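Local atomic coordinates of putative cytosine/guanine deaminase (Unidentified, PDB entry 2PAJ), a protein that catalyses the zinc-dependent hydrolytic deamination of 2-amino-4-hydroxypteridines such as isoxanthopterin, giving 2,4-dihydroxypteridines and releasing ammonium. Residues F80-L84 with F106-F110; F110-F115 with P146-S150; P320-M324 with Q357-L361; S332-D336 with M346-V350. All coordinates share one frame; numbering follows the deposited sequence.

Contact 1 (F80-L84 with F106-F110); sequences FQSLL and FRALF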
loop_
_atom_site.group_PDB
_atom_site.type_symbol
_atom_site.label_atom_id
_atom_site.label_comp_id
_atom_site.label_asym_id
_atom_site.label_seq_id
_atom_site.Cartn_x
_atom_site.Cartn_y
_atom_site.Cartn_z
ATOM N N PHE A 80 7.710 -1.391 10.294
ATOM C CA PHE A 80 8.422 -1.453 11.566
ATOM C C PHE A 80 8.675 -0.042 12.067
ATOM O O PHE A 80 8.699 0.207 13.280
ATOM C CB PHE A 80 9.725 -2.254 11.434
ATOM C CG PHE A 80 10.871 -1.502 10.811
ATOM C CD1 PHE A 80 11.768 -0.792 11.607
ATOM C CD2 PHE A 80 11.098 -1.570 9.443
ATOM C CE1 PHE A 80 12.876 -0.172 11.054
ATOM C CE2 PHE A 80 12.203 -0.954 8.872
ATOM C CZ PHE A 80 13.102 -0.250 9.683
ATOM N N GLN A 81 8.816 0.880 11.115
ATOM C CA GLN A 81 9.059 2.287 11.398
ATOM C C GLN A 81 7.915 2.968 12.138
ATOM O O GLN A 81 8.053 4.095 12.592
ATOM C CB GLN A 81 9.350 3.015 10.090
ATOM C CG GLN A 81 10.789 2.909 9.676
ATOM C CD GLN A 81 11.003 3.154 8.210
ATOM O OE1 GLN A 81 10.469 4.103 7.633
ATOM N NE2 GLN A 81 11.801 2.294 7.587
ATOM N N SER A 82 6.789 2.277 12.266
ATOM C CA SER A 82 5.641 2.836 12.952
ATOM C C SER A 82 5.914 3.092 14.427
ATOM O O SER A 82 5.093 3.679 15.133
ATOM C CB SER A 82 4.440 1.914 12.784
ATOM O OG SER A 82 4.022 1.910 11.430
ATOM N N LEU A 83 7.072 2.640 14.891
ATOM C CA LEU A 83 7.472 2.850 16.279
ATOM C C LEU A 83 8.728 3.693 16.279
ATOM O O LEU A 83 9.372 3.865 17.305
ATOM C CB LEU A 83 7.743 1.525 16.995
ATOM C CG LEU A 83 6.553 0.674 17.455
ATOM C CD1 LEU A 83 7.099 -0.607 18.045
ATOM C CD2 LEU A 83 5.697 1.408 18.484
ATOM N N LEU A 84 9.054 4.219 15.103
ATOM C CA LEU A 84 10.221 5.069 14.897
ATOM C C LEU A 84 9.776 6.335 14.167
ATOM O O LEU A 84 10.558 6.954 13.442
ATOM C CB LEU A 84 11.265 4.334 14.053
ATOM C CG LEU A 84 11.737 2.946 14.507
ATOM C CD1 LEU A 84 12.596 2.328 13.422
ATOM C CD2 LEU A 84 12.515 3.054 15.814
ATOM N N PHE A 106 18.410 1.850 16.314
ATOM C CA PHE A 106 17.009 1.535 16.608
ATOM C C PHE A 106 16.548 0.217 16.011
ATOM O O PHE A 106 15.986 -0.624 16.710
ATOM C CB PHE A 106 16.076 2.644 16.104
ATOM C CG PHE A 106 16.059 3.866 16.978
ATOM C CD1 PHE A 106 16.692 5.036 16.580
ATOM C CD2 PHE A 106 15.434 3.828 18.217
ATOM C CE1 PHE A 106 16.706 6.153 17.400
ATOM C CE2 PHE A 106 15.436 4.935 19.054
ATOM C CZ PHE A 106 16.077 6.108 18.646
ATOM N N ARG A 107 16.782 0.037 14.718
ATOM C CA ARG A 107 16.362 -1.185 14.038
ATOM C C ARG A 107 16.803 -2.449 14.761
ATOM O O ARG A 107 16.041 -3.408 14.860
ATOM C CB ARG A 107 16.893 -1.203 12.603
ATOM C CG ARG A 107 16.441 -2.391 11.776
ATOM C CD ARG A 107 17.126 -2.349 10.445
ATOM N NE ARG A 107 17.143 -3.653 9.803
ATOM C CZ ARG A 107 17.939 -3.970 8.785
ATOM N NH1 ARG A 107 18.790 -3.066 8.295
ATOM N NH2 ARG A 107 17.883 -5.189 8.254
ATOM N N ALA A 108 18.024 -2.451 15.274
ATOM C CA ALA A 108 18.518 -3.634 15.961
ATOM C C ALA A 108 17.796 -3.906 17.284
ATOM O O ALA A 108 17.983 -4.965 17.881
ATOM C CB ALA A 108 20.025 -3.509 16.194
ATOM N N LEU A 109 16.965 -2.964 17.734
ATOM C CA LEU A 109 16.241 -3.125 19.004
ATOM C C LEU A 109 14.853 -3.740 18.846
ATOM O O LEU A 109 14.103 -3.854 19.827
ATOM C CB LEU A 109 16.080 -1.784 19.731
ATOM C CG LEU A 109 17.235 -0.788 19.752
ATOM C CD1 LEU A 109 16.879 0.339 20.709
ATOM C CD2 LEU A 109 18.521 -1.473 20.172
ATOM N N PHE A 110 14.492 -4.121 17.624
ATOM C CA PHE A 110 13.184 -4.725 17.409
ATOM C C PHE A 110 13.170 -6.213 17.725
ATOM O O PHE A 110 14.108 -6.935 17.399
ATOM C CB PHE A 110 12.707 -4.458 15.978
ATOM C CG PHE A 110 12.131 -3.081 15.801
ATOM C CD1 PHE A 110 12.964 -1.971 15.697
ATOM C CD2 PHE A 110 10.756 -2.888 15.834
ATOM C CE1 PHE A 110 12.442 -0.698 15.640
ATOM C CE2 PHE A 110 10.218 -1.627 15.779
ATOM C CZ PHE A 110 11.063 -0.517 15.681
#
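Phe80 faces Phe110 with their CA atoms 8.2 Å apart, and Leu84 faces Phe106 at a similar CA separation, so two short 3-10 turns lie side by side with no hydrogen bond between them. The ring of Phe110 fills the gap. Phe80 sends its CD1 edge over one face of that ring in a T-shaped pair, with centroids 5.6 Å apart and planes at 84°. The CG of Phe80 lies between its own N and carbonyl carbon (chi1 79°), which brings the ring round to this approach. Leu84 comes from the opposite direction and works on the rim: its CG is 3.7 Å from CZ of Phe110, its CD2 lies in the ring plane, and the same methyl reaches Phe106 CB at 3.6 Å. Leu83 CD1 adds a contact at CE2 of Phe110. On the Phe80 ring, CG of Gln81, a probable substrate-binding residue, lies over one face. Further out, Phe80 meets Tyr139 edge-to-face and touches Phe115, Leu83 rests on Leu117, Ala118 and Ile121 of helix 112-127, and Phe106 and Leu109 lean on the C-terminal helix 464-483.

Contact 2 (F110-F115 with P146-S150); sequences FDERRF and PFDSS
Phe147 lays its ring against the first turn of helix 112-127, meeting Asp111, Glu112 and Phe115, and the side chain can be followed outward. At its root, CB lies 3.3 Å from OE1 of Glu112, whose chain is bent at chi2 and runs past the phenylalanine in the opposite direction, with the carboxylate turned 76° from the ring plane. CG still sees that oxygen, more distantly. The CG of Phe147 stands between its backbone N and carbonyl carbon (chi1 60°), which swings the ring onto the helix start. CD2 then passes Asp111 C at 3.8 Å, and CE2 meets Asp111 CA at 3.7 Å. At the tip, CZ comes to 3.9 Å from Asp111 O, which sits above one face toward the rim. On the other flank CE1 reaches Phe115 CG at 4.1 Å, the two rings being inclined at 37°. Phe115 continues to Ser149, whose OG lies over one face of its ring while Ser149 CB approaches Phe115 CZ at 3.8 Å. The contact joins the N-terminal ends of two consecutive outer helices of the TIM barrel, 112-127 and 149-159. Each has an N-cap aspartate: Asp111 OD1 accepts from Arg114 N at 2.8 Å, and Asp148 OD1 takes a weak bond from Ala151 N. These capping bonds stay within each helix start, while Ser149 OG bonds Val140 O and Asp148 OD2 pairs with Arg199. Between the segments there is no hydrogen bond; two phenyl rings pack by van der Waals contact against carbon and oxygen atoms, and Glu112, at a helix N terminus, would probably find its negative charge eased there.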
loop_
_atom_site.group_PDB
_atom_site.type_symbol
_atom_site.label_atom_id
_atom_site.label_comp_id
_atom_site.label_asym_id
_atom_site.label_seq_id
_atom_site.Cartn_x
_atom_site.Cartn_y
_atom_site.Cartn_z
ATOM N N PHE A 110 14.492 -4.121 17.624
ATOM C CA PHE A 110 13.184 -4.725 17.409
ATOM C C PHE A 110 13.170 -6.213 17.725
ATOM O O PHE A 110 14.108 -6.935 17.399
ATOM C CB PHE A 110 12.707 -4.458 15.978
ATOM C CG PHE A 110 12.131 -3.081 15.801
ATOM C CD1 PHE A 110 12.964 -1.971 15.697
ATOM C CD2 PHE A 110 10.756 -2.888 15.834
ATOM C CE1 PHE A 110 12.442 -0.698 15.640
ATOM C CE2 PHE A 110 10.218 -1.627 15.779
ATOM C CZ PHE A 110 11.063 -0.517 15.681
ATOM N N ASP A 111 12.103 -6.660 18.380
ATOM C CA ASP A 111 11.975 -8.060 18.764
ATOM C C ASP A 111 10.585 -8.586 18.401
ATOM O O ASP A 111 9.904 -8.036 17.540
ATOM C CB ASP A 111 12.212 -8.202 20.273
ATOM C CG ASP A 111 10.996 -7.797 21.105
ATOM O OD1 ASP A 111 10.307 -6.832 20.721
ATOM O OD2 ASP A 111 10.728 -8.434 22.154
ATOM N N GLU A 112 10.179 -9.661 19.059
ATOM C CA GLU A 112 8.870 -10.272 18.837
ATOM C C GLU A 112 7.764 -9.245 19.061
ATOM O O GLU A 112 7.157 -8.722 18.125
ATOM C CB GLU A 112 8.695 -11.435 19.826
ATOM C CG GLU A 112 7.310 -12.058 19.865
ATOM C CD GLU A 112 6.920 -12.657 18.531
ATOM O OE1 GLU A 112 7.836 -12.947 17.728
ATOM O OE2 GLU A 112 5.704 -12.850 18.290
ATOM N N ARG A 113 7.525 -8.984 20.341
ATOM C CA ARG A 113 6.521 -8.055 20.820
ATOM C C ARG A 113 6.504 -6.748 20.041
ATOM O O ARG A 113 5.470 -6.340 19.504
ATOM C CB ARG A 113 6.783 -7.775 22.304
ATOM C CG ARG A 113 5.913 -6.694 22.904
ATOM C CD ARG A 113 4.539 -7.245 23.296
ATOM N NE ARG A 113 3.490 -6.222 23.199
ATOM C CZ ARG A 113 2.809 -5.934 22.087
ATOM N NH1 ARG A 113 3.047 -6.596 20.953
ATOM N NH2 ARG A 113 1.899 -4.965 22.109
ATOM N N ARG A 114 7.661 -6.098 19.989
ATOM C CA ARG A 114 7.798 -4.826 19.309
ATOM C C ARG A 114 7.455 -4.814 17.834
ATOM O O ARG A 114 6.633 -4.004 17.401
ATOM C CB ARG A 114 9.207 -4.272 19.543
ATOM C CG ARG A 114 9.400 -3.824 20.983
ATOM C CD ARG A 114 10.814 -3.373 21.286
ATOM N NE ARG A 114 10.937 -2.910 22.666
ATOM C CZ ARG A 114 12.089 -2.617 23.262
ATOM N NH1 ARG A 114 13.233 -2.738 22.603
ATOM N NH2 ARG A 114 12.093 -2.196 24.518
ATOM N N PHE A 115 8.066 -5.704 17.060
ATOM C CA PHE A 115 7.793 -5.750 15.628
ATOM C C PHE A 115 6.292 -5.859 15.413
ATOM O O PHE A 115 5.714 -5.182 14.568
ATOM C CB PHE A 115 8.468 -6.960 14.988
ATOM C CG PHE A 115 8.369 -6.982 13.485
ATOM C CD1 PHE A 115 9.202 -6.185 12.710
ATOM C CD2 PHE A 115 7.438 -7.781 12.847
ATOM C CE1 PHE A 115 9.112 -6.176 11.338
ATOM C CE2 PHE A 115 7.334 -7.784 11.465
ATOM C CZ PHE A 115 8.175 -6.979 10.706
ATOM N N PRO A 146 15.389 -14.464 15.776
ATOM C CA PRO A 146 14.554 -15.271 16.672
ATOM C C PRO A 146 13.066 -15.267 16.370
ATOM O O PRO A 146 12.322 -16.086 16.907
ATOM C CB PRO A 146 14.852 -14.676 18.043
ATOM C CG PRO A 146 15.043 -13.250 17.733
ATOM C CD PRO A 146 15.925 -13.293 16.494
ATOM N N PHE A 147 12.615 -14.349 15.524
ATOM C CA PHE A 147 11.193 -14.304 15.194
ATOM C C PHE A 147 10.944 -14.249 13.691
ATOM O O PHE A 147 11.810 -13.843 12.912
ATOM C CB PHE A 147 10.533 -13.112 15.889
ATOM C CG PHE A 147 11.114 -11.801 15.497
ATOM C CD1 PHE A 147 10.597 -11.095 14.424
ATOM C CD2 PHE A 147 12.197 -11.285 16.182
ATOM C CE1 PHE A 147 11.146 -9.891 14.034
ATOM C CE2 PHE A 147 12.762 -10.085 15.810
ATOM C CZ PHE A 147 12.234 -9.377 14.727
ATOM N N ASP A 148 9.754 -14.686 13.291
ATOM C CA ASP A 148 9.382 -14.688 11.887
ATOM C C ASP A 148 8.602 -13.414 11.523
ATOM O O ASP A 148 7.383 -13.324 11.736
ATOM C CB ASP A 148 8.542 -15.926 11.560
ATOM C CG ASP A 148 8.383 -16.119 10.076
ATOM O OD1 ASP A 148 8.755 -15.175 9.358
ATOM O OD2 ASP A 148 7.902 -17.180 9.626
ATOM N N SER A 149 9.318 -12.428 10.991
ATOM C CA SER A 149 8.716 -11.163 10.580
ATOM C C SER A 149 7.540 -11.415 9.643
ATOM O O SER A 149 6.409 -10.992 9.897
ATOM C CB SER A 149 9.749 -10.317 9.852
ATOM O OG SER A 149 10.815 -10.037 10.725
ATOM N N SER A 150 7.821 -12.113 8.552
ATOM C CA SER A 150 6.804 -12.415 7.577
ATOM C C SER A 150 5.565 -13.028 8.223
ATOM O O SER A 150 4.439 -12.606 7.937
ATOM C CB SER A 150 7.387 -13.347 6.532
ATOM O OG SER A 150 8.572 -12.781 6.006
#

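Contact 3 (P320-M324 with Q357-L361); sequences PVREM and QRARL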
loop_
_atom_site.group_PDB
_atom_site.type_symbol
_atom_site.label_atom_id
_atom_site.label_comp_id
_atom_site.label_asym_id
_atom_site.label_seq_id
_atom_site.Cartn_x
_atom_site.Cartn_y
_atom_site.Cartn_z
ATOM N N PRO A 320 9.632 13.491 -10.618
ATOM C CA PRO A 320 8.328 14.146 -10.756
ATOM C C PRO A 320 7.252 13.070 -10.740
ATOM O O PRO A 320 7.410 12.050 -10.067
ATOM C CB PRO A 320 8.435 14.798 -12.121
ATOM C CG PRO A 320 9.093 13.666 -12.915
ATOM C CD PRO A 320 10.188 13.164 -11.946
ATOM N N VAL A 321 6.169 13.293 -11.481
ATOM C CA VAL A 321 5.080 12.322 -11.574
ATOM C C VAL A 321 4.295 12.552 -12.853
ATOM O O VAL A 321 4.222 11.672 -13.698
ATOM C CB VAL A 321 4.050 12.399 -10.402
ATOM C CG1 VAL A 321 3.063 11.226 -10.518
ATOM C CG2 VAL A 321 4.751 12.360 -9.059
ATOM N N ARG A 322 3.689 13.726 -13.008
ATOM C CA ARG A 322 2.927 13.954 -14.230
ATOM C C ARG A 322 3.838 14.276 -15.393
ATOM O O ARG A 322 3.947 15.418 -15.829
ATOM C CB ARG A 322 1.872 15.062 -14.083
ATOM C CG ARG A 322 1.062 15.170 -15.372
ATOM C CD ARG A 322 -0.310 15.741 -15.206
ATOM N NE ARG A 322 -1.239 14.886 -14.471
ATOM C CZ ARG A 322 -1.404 14.930 -13.152
ATOM N NH1 ARG A 322 -0.677 15.783 -12.422
ATOM N NH2 ARG A 322 -2.344 14.182 -12.564
ATOM N N GLU A 323 4.493 13.228 -15.859
ATOM C CA GLU A 323 5.415 13.224 -16.981
ATOM C C GLU A 323 5.497 11.730 -17.175
ATOM O O GLU A 323 5.385 11.223 -18.294
ATOM C CB GLU A 323 6.767 13.800 -16.594
ATOM C CG GLU A 323 6.747 15.302 -16.574
ATOM C CD GLU A 323 7.832 15.875 -15.700
ATOM O OE1 GLU A 323 9.020 15.835 -16.124
ATOM O OE2 GLU A 323 7.492 16.349 -14.582
ATOM N N MET A 324 5.644 11.027 -16.056
ATOM C CA MET A 324 5.670 9.581 -16.071
ATOM C C MET A 324 4.251 9.159 -16.425
ATOM O O MET A 324 4.032 8.307 -17.282
ATOM C CB MET A 324 6.039 9.043 -14.690
ATOM C CG MET A 324 7.421 9.454 -14.228
ATOM S SD MET A 324 8.075 8.444 -12.890
ATOM C CE MET A 324 8.009 9.510 -11.537
ATOM N N GLN A 357 -0.052 18.096 -7.455
ATOM C CA GLN A 357 -0.436 18.037 -8.863
ATOM C C GLN A 357 -1.177 19.315 -9.291
ATOM O O GLN A 357 -1.292 19.614 -10.487
ATOM C CB GLN A 357 -1.313 16.805 -9.134
ATOM C CG GLN A 357 -0.611 15.471 -8.873
ATOM C CD GLN A 357 0.857 15.463 -9.316
ATOM O OE1 GLN A 357 1.176 15.804 -10.458
ATOM N NE2 GLN A 357 1.755 15.064 -8.406
ATOM N N ARG A 358 -1.693 20.060 -8.313
ATOM C CA ARG A 358 -2.387 21.315 -8.599
ATOM C C ARG A 358 -1.324 22.404 -8.717
ATOM O O ARG A 358 -1.522 23.413 -9.414
ATOM C CB ARG A 358 -3.342 21.704 -7.473
ATOM C CG ARG A 358 -4.531 20.801 -7.277
ATOM C CD ARG A 358 -5.601 21.546 -6.487
ATOM N NE ARG A 358 -5.052 22.306 -5.359
ATOM C CZ ARG A 358 -5.775 23.104 -4.566
ATOM N NH1 ARG A 358 -7.084 23.254 -4.767
ATOM N NH2 ARG A 358 -5.191 23.762 -3.571
ATOM N N ALA A 359 -0.212 22.198 -8.007
ATOM C CA ALA A 359 0.908 23.132 -8.022
ATOM C C ALA A 359 1.287 23.372 -9.487
ATOM O O ALA A 359 1.547 24.514 -9.884
ATOM C CB ALA A 359 2.094 22.548 -7.243
ATOM N N ARG A 360 1.330 22.292 -10.278
ATOM C CA ARG A 360 1.626 22.390 -11.712
ATOM C C ARG A 360 0.261 22.562 -12.398
ATOM O O ARG A 360 -0.057 21.846 -13.354
ATOM C CB ARG A 360 2.297 21.103 -12.239
ATOM C CG ARG A 360 3.667 20.728 -11.625
ATOM C CD ARG A 360 4.417 19.670 -12.491
ATOM N NE ARG A 360 4.647 20.157 -13.861
ATOM C CZ ARG A 360 5.244 19.466 -14.837
ATOM N NH1 ARG A 360 5.698 18.232 -14.628
ATOM N NH2 ARG A 360 5.384 20.011 -16.043
ATOM N N LEU A 361 -0.537 23.501 -11.880
ATOM C CA LEU A 361 -1.895 23.789 -12.362
ATOM C C LEU A 361 -2.649 22.610 -12.995
ATOM O O LEU A 361 -2.428 22.236 -14.149
ATOM C CB LEU A 361 -1.888 24.993 -13.315
ATOM C CG LEU A 361 -2.018 26.349 -12.590
ATOM C CD1 LEU A 361 -2.018 27.499 -13.618
ATOM C CD2 LEU A 361 -3.325 26.374 -11.747
#
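Arg322 and Arg360 are each the centre of an inverse gamma turn, and each sends its side chain across to the opposite segment. Arg360 reaches back from the C-terminal end of helix 346-359: its NH1 forms a salt bridge with Glu323 OE2 at 2.6 Å. The oxygen lies at the edge of the guanidinium, near its plane, yet the carboxylate itself is turned 84° to it, so one nitrogen and one oxygen do the work and no paired, side-by-side bridge results. The same NH1 comes to 3.5 Å from Arg322 O.

Here the loop between helices 308-312 and 324-327, beyond the seventh strand of the amidohydrolase barrel, 303-306, meets the far end of helix 346-359, which comes after the eighth. Arg322 goes the other way, across Gln357. With CG anti to the backbone N (chi1 -176°) and a bend at chi3, its chain brings NH1 to 2.7 Å from Gln357 OE1, the guanidinium and amide planes lying 55° apart. Its charge partner is Glu385, which takes NH2 in a salt bridge. Gln357 bends at chi2, turning its amide back to the loop; NE2 stands 4.0 Å from Val321 CB while CB and CG run alongside the arginine NH1. Trp389 of helix 383-398 touches Val321, Arg322 and Gln357 alike, and within the loop Glu323 N donates to Val321 O at 2.7 Å, the bond that closes the turn around Arg322.

Contact 4 (S332-D336 with M346-V350); sequences SIGVD and MISEV. With ZN (zinc ion), chain B.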
loop_
_atom_site.group_PDB
_atom_site.type_symbol
_atom_site.label_atom_id
_atom_site.label_comp_id
_atom_site.label_asym_id
_atom_site.label_seq_id
_atom_site.Cartn_x
_atom_site.Cartn_y
_atom_site.Cartn_z
ATOM N N SER A 332 1.295 4.405 -8.913
ATOM C CA SER A 332 0.566 3.938 -7.744
ATOM C C SER A 332 0.974 4.806 -6.569
ATOM O O SER A 332 1.957 5.538 -6.638
ATOM C CB SER A 332 0.870 2.457 -7.447
ATOM O OG SER A 332 2.221 2.234 -7.070
ATOM N N ILE A 333 0.217 4.728 -5.488
ATOM C CA ILE A 333 0.515 5.533 -4.325
ATOM C C ILE A 333 0.912 4.719 -3.097
ATOM O O ILE A 333 0.403 3.631 -2.852
ATOM C CB ILE A 333 -0.688 6.454 -4.006
ATOM C CG1 ILE A 333 -0.912 7.391 -5.187
ATOM C CG2 ILE A 333 -0.424 7.280 -2.759
ATOM C CD1 ILE A 333 -1.982 8.394 -4.965
ATOM N N GLY A 334 1.860 5.255 -2.346
ATOM C CA GLY A 334 2.304 4.595 -1.146
ATOM C C GLY A 334 2.709 5.656 -0.152
ATOM O O GLY A 334 2.863 6.813 -0.498
ATOM N N VAL A 335 2.869 5.244 1.089
ATOM C CA VAL A 335 3.279 6.110 2.187
ATOM C C VAL A 335 4.281 5.189 2.856
ATOM O O VAL A 335 3.886 4.114 3.306
ATOM C CB VAL A 335 2.078 6.378 3.150
ATOM C CG1 VAL A 335 0.806 5.980 2.471
ATOM C CG2 VAL A 335 2.211 5.600 4.470
ATOM N N ASP A 336 5.562 5.533 2.926
ATOM C CA ASP A 336 6.454 4.563 3.554
ATOM C C ASP A 336 7.050 4.880 4.906
ATOM O O ASP A 336 7.562 5.965 5.125
ATOM C CB ASP A 336 7.575 4.148 2.593
ATOM C CG ASP A 336 8.604 5.246 2.339
ATOM O OD1 ASP A 336 9.816 4.949 2.464
ATOM O OD2 ASP A 336 8.224 6.380 1.994
ATOM N N MET A 346 -3.275 6.651 3.898
ATOM C CA MET A 346 -3.570 6.948 2.511
ATOM C C MET A 346 -4.327 8.239 2.248
ATOM O O MET A 346 -4.289 8.761 1.138
ATOM C CB MET A 346 -4.284 5.759 1.854
ATOM C CG MET A 346 -3.346 4.636 1.378
ATOM S SD MET A 346 -2.066 5.151 0.191
ATOM C CE MET A 346 -3.013 5.408 -1.248
ATOM N N ILE A 347 -5.005 8.775 3.250
ATOM C CA ILE A 347 -5.721 10.021 3.030
ATOM C C ILE A 347 -4.764 11.218 3.039
ATOM O O ILE A 347 -4.820 12.066 2.147
ATOM C CB ILE A 347 -6.862 10.165 4.050
ATOM C CG1 ILE A 347 -8.079 9.406 3.516
ATOM C CG2 ILE A 347 -7.208 11.619 4.284
ATOM C CD1 ILE A 347 -9.089 9.049 4.552
ATOM N N SER A 348 -3.870 11.269 4.022
ATOM C CA SER A 348 -2.891 12.341 4.093
ATOM C C SER A 348 -2.063 12.328 2.816
ATOM O O SER A 348 -1.746 13.384 2.259
ATOM C CB SER A 348 -1.958 12.138 5.283
ATOM O OG SER A 348 -2.686 12.052 6.494
ATOM N N GLU A 349 -1.720 11.122 2.364
ATOM C CA GLU A 349 -0.913 10.919 1.165
ATOM C C GLU A 349 -1.603 11.358 -0.106
ATOM O O GLU A 349 -1.019 12.034 -0.949
ATOM C CB GLU A 349 -0.510 9.444 1.049
ATOM C CG GLU A 349 0.826 9.117 1.699
ATOM C CD GLU A 349 1.996 9.760 0.966
ATOM O OE1 GLU A 349 2.026 9.700 -0.281
ATOM O OE2 GLU A 349 2.896 10.312 1.623
ATOM N N VAL A 350 -2.854 10.960 -0.238
ATOM C CA VAL A 350 -3.647 11.308 -1.402
ATOM C C VAL A 350 -3.875 12.827 -1.457
ATOM O O VAL A 350 -3.906 13.434 -2.529
ATOM C CB VAL A 350 -4.973 10.516 -1.351
ATOM C CG1 VAL A 350 -6.092 11.253 -2.034
ATOM C CG2 VAL A 350 -4.755 9.162 -1.998
HETATM ZN ZN ZN B . 10.707 3.432 1.433
#
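Asp336 OD1 binds the zinc ion at 2.0 Å, alongside NE2 of His76, His78 and His248, and also has a weak hydrogen bond with His285 NE2; the second oxygen, OD2, is hydrogen-bonded to Ser310 OG. This is the metal-binding aspartate found just past the last barrel strand of the amidohydrolase TIM barrel, here 331-333, and the contact packs that strand end and the residues leading to Asp336 against helix 346-359, which comes later in the chain after the short helix 337-340. Ile333 and Val335 point toward the helix, while CB of Asp336 leaves the backbone on the other side, where the metal lies. Met346 is bent at chi2 and chi3 (-57° and -72°), folding its thioether back into the angle between the two: CE meets Ile333 CG2 at 3.5 Å and SD meets Val335 CG1 at 3.8 Å. Glu349 runs obliquely across Val335, its CG against the valine CB and CG1. Its carboxylate then lies beside the Gly334 carbonyl, where OE1 and Gly334 O are both acceptors and form no hydrogen bond. Backbone bonds fix the strand end from its neighbours, Gly334 pairing with His306 and Ile333 with Thr75, and Asn74 OD1 accepts from Val335 N. Trp72 of the first barrel strand touches Met346 and Val350. Farther along the helix, CD1 of Ile333 ends 4.1 Å from Val350 CG2.

From the N terminus, contact 1 comes first, closing the long loop between barrel strand 67-73 and helix 112-127. Contact 2 follows in series, sharing Phe110 with it, and closes the span of helix 112-127 and strand 131-136 by bringing the starts of two outer helices together. The barrel then runs on to contact 3, which joins the loop beyond strand 303-306 to the far end of helix 346-359. Contact 4 is nested inside it, where the same helix begins beside the last barrel strand, 331-333. Contacts 2 and 3 lie on opposite sides of the chain's centre, about 39 Å between centres, whereas Gln81 of contact 1 approaches Asp336 of contact 4.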